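CG8862 (Drosophila melanogaster, PDB 3ISM) is endonuclease G, probably a magnesium-dependent mitochondrial nuclease that cleaves DNA and RNA without strict sequence specificity. Local coordinates at residues B[79-83]-B[84-88]. Numbering follows the deposited sequence.
Sequences ESIHP and FFRSQ
R86 folds back along its own loop to hold the carbonyl of I81, an instance of a side chain fastening a loop that has no regular helix or strand. Two of its nitrogens approach the one oxygen side-on, NE lying an unusually short 2.5 Å and NH2 2.8 Å from I81 O, and that oxygen sits almost exactly in the guanidinium plane. This pair of bonds sets the rotation of the flat group, and P83 CG lies over one of its faces, near the rim. With an alanine in place of R86, I81 O would probably lose both donors and the loop its tie across five residues.

Backbone bonding tightens the centre of this stretch, where F85 N donates to H82 O at 2.9 Å, closing a type I beta turn, H82 to F85, with P83 and F84 at its corners. H82 also uses its side chain: with CG anti to the backbone N (chi1 -174°), ND1 is placed to accept from F84 N at 3.1 Å, a nearly straight bond.

The same turn brings together an aromatic cluster of H82, F84 and F85. The H82 ring directs its CE1 edge onto the face of F84 in an edge-to-face pair, centroids 4.6 Å apart and planes at 73°, while H82 CB rests against F85 CD2. I81 CG2 meets F85 CB at 4.0 Å, adding an apolar contact.

Q77 OE1 accepts from R86 NH1, and F85 O bonds to the hydroxyl of Y43 in strand 40-44. H82 packs on L238, and F84 and F85 on E232, of the second subunit, P83 and R86 on I235 of the CG4930 chain, and the loop, which follows helix 59-62, runs directly into helix 89-92.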
ATOM      1  N   GLU B  79      -5.821 -21.182   6.823  1.00 31.92           N
ATOM      2  CA  GLU B  79      -6.324 -21.088   8.191  0.50 32.49           C
ATOM      3  C   GLU B  79      -5.263 -20.597   9.160  1.00 32.60           C
ATOM      4  O   GLU B  79      -5.556 -20.286  10.313  1.00 33.27           O
ATOM      5  CB  GLU B  79      -6.879 -22.443   8.650  0.50 32.46           C
ATOM      6  CG  GLU B  79      -8.245 -22.765   8.071  0.50 33.27           C
ATOM      7  CD  GLU B  79      -8.587 -24.239   8.130  0.50 34.98           C
ATOM      8  OE1 GLU B  79      -7.771 -25.032   8.651  0.50 36.27           O
ATOM      9  OE2 GLU B  79      -9.676 -24.610   7.642  0.50 35.60           O
ATOM     10  N   SER B  80      -4.022 -20.529   8.702  1.00 32.77           N
ATOM     11  CA  SER B  80      -2.983 -19.946   9.539  1.00 33.05           C
ATOM     12  C   SER B  80      -3.008 -18.411   9.467  1.00 32.55           C
ATOM     13  O   SER B  80      -2.265 -17.759  10.204  1.00 33.03           O
ATOM     14  CB  SER B  80      -1.611 -20.474   9.146  1.00 33.21           C
ATOM     15  OG  SER B  80      -1.186 -19.858   7.951  1.00 35.26           O
ATOM     16  N   ILE B  81      -3.854 -17.841   8.598  1.00 31.72           N
ATOM     17  CA  ILE B  81      -4.058 -16.369   8.533  1.00 30.71           C
ATOM     18  C   ILE B  81      -5.296 -15.990   9.371  1.00 30.81           C
ATOM     19  O   ILE B  81      -6.329 -16.678   9.305  1.00 30.25           O
ATOM     20  CB  ILE B  81      -4.290 -15.845   7.073  1.00 30.74           C
ATOM     21  CG1 ILE B  81      -3.228 -16.362   6.076  1.00 30.48           C
ATOM     22  CG2 ILE B  81      -4.376 -14.319   7.034  1.00 29.26           C
ATOM     23  CD1 ILE B  81      -1.849 -15.839   6.314  1.00 30.54           C
ATOM     24  N   HIS B  82      -5.192 -14.913  10.154  1.00 30.21           N
ATOM     25  CA  HIS B  82      -6.320 -14.408  10.956  1.00 30.33           C
ATOM     26  C   HIS B  82      -7.526 -14.185  10.017  1.00 30.02           C
ATOM     27  O   HIS B  82      -7.350 -13.681   8.909  1.00 29.60           O
ATOM     28  CB  HIS B  82      -5.899 -13.101  11.680  1.00 29.94           C
ATOM     29  CG  HIS B  82      -6.915 -12.567  12.651  1.00 30.64           C
ATOM     30  ND1 HIS B  82      -8.065 -11.916  12.251  1.00 29.55           N
ATOM     31  CD2 HIS B  82      -6.944 -12.576  14.007  1.00 31.19           C
ATOM     32  CE1 HIS B  82      -8.769 -11.571  13.315  1.00 31.33           C
ATOM     33  NE2 HIS B  82      -8.112 -11.955  14.394  1.00 31.68           N
ATOM     34  N   PRO B  83      -8.742 -14.593  10.441  1.00 29.89           N
ATOM     35  CA  PRO B  83      -9.947 -14.470   9.596  1.00 30.36           C
ATOM     36  C   PRO B  83     -10.195 -13.089   8.957  1.00 30.54           C
ATOM     37  O   PRO B  83     -10.762 -13.027   7.856  1.00 30.60           O
ATOM     38  CB  PRO B  83     -11.087 -14.860  10.540  1.00 30.67           C
ATOM     39  CG  PRO B  83     -10.440 -15.807  11.507  1.00 30.42           C
ATOM     40  CD  PRO B  83      -9.050 -15.243  11.729  1.00 30.40           C
ATOM     41  N   PHE B  84      -9.733 -12.013   9.597  1.00 30.05           N
ATOM     42  CA  PHE B  84      -9.935 -10.651   9.072  1.00 29.75           C
ATOM     43  C   PHE B  84      -9.185 -10.452   7.782  1.00 29.69           C
ATOM     44  O   PHE B  84      -9.565  -9.625   6.969  1.00 28.88           O
ATOM     45  CB  PHE B  84      -9.413  -9.585  10.054  1.00 30.33           C
ATOM     46  CG  PHE B  84     -10.297  -9.349  11.256  1.00 30.66           C
ATOM     47  CD1 PHE B  84     -11.419 -10.142  11.507  1.00 32.39           C
ATOM     48  CD2 PHE B  84      -9.960  -8.360  12.170  1.00 31.61           C
ATOM     49  CE1 PHE B  84     -12.216  -9.920  12.646  1.00 33.23           C
ATOM     50  CE2 PHE B  84     -10.721  -8.132  13.293  1.00 31.90           C
ATOM     51  CZ  PHE B  84     -11.861  -8.909  13.541  1.00 33.04           C
ATOM     52  N   PHE B  85      -8.092 -11.196   7.595  1.00 29.66           N
ATOM     53  CA  PHE B  85      -7.180 -10.896   6.475  1.00 29.20           C
ATOM     54  C   PHE B  85      -7.076 -12.005   5.429  1.00 29.22           C
ATOM     55  O   PHE B  85      -6.207 -11.943   4.559  1.00 28.37           O
ATOM     56  CB  PHE B  85      -5.783 -10.544   7.003  1.00 28.76           C
ATOM     57  CG  PHE B  85      -5.805  -9.666   8.225  1.00 28.08           C
ATOM     58  CD1 PHE B  85      -6.385  -8.396   8.180  1.00 26.00           C
ATOM     59  CD2 PHE B  85      -5.252 -10.111   9.419  1.00 28.54           C
ATOM     60  CE1 PHE B  85      -6.426  -7.587   9.320  1.00 26.88           C
ATOM     61  CE2 PHE B  85      -5.278  -9.301  10.568  1.00 28.86           C
ATOM     62  CZ  PHE B  85      -5.865  -8.045  10.516  1.00 26.68           C
ATOM     63  N   ARG B  86      -7.960 -12.999   5.518  1.00 29.69           N
ATOM     64  CA  ARG B  86      -7.981 -14.118   4.567  1.00 30.70           C
ATOM     65  C   ARG B  86      -8.751 -13.797   3.309  1.00 31.16           C
ATOM     66  O   ARG B  86      -9.894 -13.350   3.388  1.00 32.48           O
ATOM     67  CB  ARG B  86      -8.701 -15.296   5.163  1.00 30.51           C
ATOM     68  CG  ARG B  86      -7.864 -16.221   5.948  1.00 31.01           C
ATOM     69  CD  ARG B  86      -8.753 -17.259   6.595  1.00 29.17           C
ATOM     70  NE  ARG B  86      -8.296 -17.522   7.950  1.00 27.45           N
ATOM     71  CZ  ARG B  86      -8.927 -18.297   8.817  1.00 28.55           C
ATOM     72  NH1 ARG B  86     -10.052 -18.908   8.472  1.00 26.53           N
ATOM     73  NH2 ARG B  86      -8.407 -18.469  10.024  1.00 30.76           N
ATOM     74  N   SER B  87      -8.164 -14.062   2.152  1.00 30.61           N
ATOM     75  CA  SER B  87      -8.978 -14.150   0.943  1.00 29.89           C
ATOM     76  C   SER B  87      -9.741 -15.480   0.922  1.00 29.41           C
ATOM     77  O   SER B  87      -9.279 -16.504   1.478  1.00 29.00           O
ATOM     78  CB  SER B  87      -8.145 -13.975  -0.326  1.00 29.60           C
ATOM     79  OG  SER B  87      -7.060 -14.890  -0.356  1.00 31.07           O
ATOM     80  N   GLN B  88     -10.919 -15.444   0.299  1.00 28.76           N
ATOM     81  CA  GLN B  88     -11.785 -16.598   0.182  1.00 28.84           C
ATOM     82  C   GLN B  88     -12.164 -16.812  -1.277  1.00 28.69           C
ATOM     83  O   GLN B  88     -12.146 -15.875  -2.078  1.00 28.58           O
ATOM     84  CB  GLN B  88     -13.044 -16.400   1.036  1.00 28.99           C
ATOM     85  CG  GLN B  88     -12.766 -16.224   2.546  1.00 29.45           C
ATOM     86  CD  GLN B  88     -12.437 -17.552   3.251  1.00 30.77           C
ATOM     87  OE1 GLN B  88     -12.705 -18.636   2.724  1.00 28.24           O
ATOM     88  NE2 GLN B  88     -11.867 -17.461   4.453  1.00 30.51           N
TER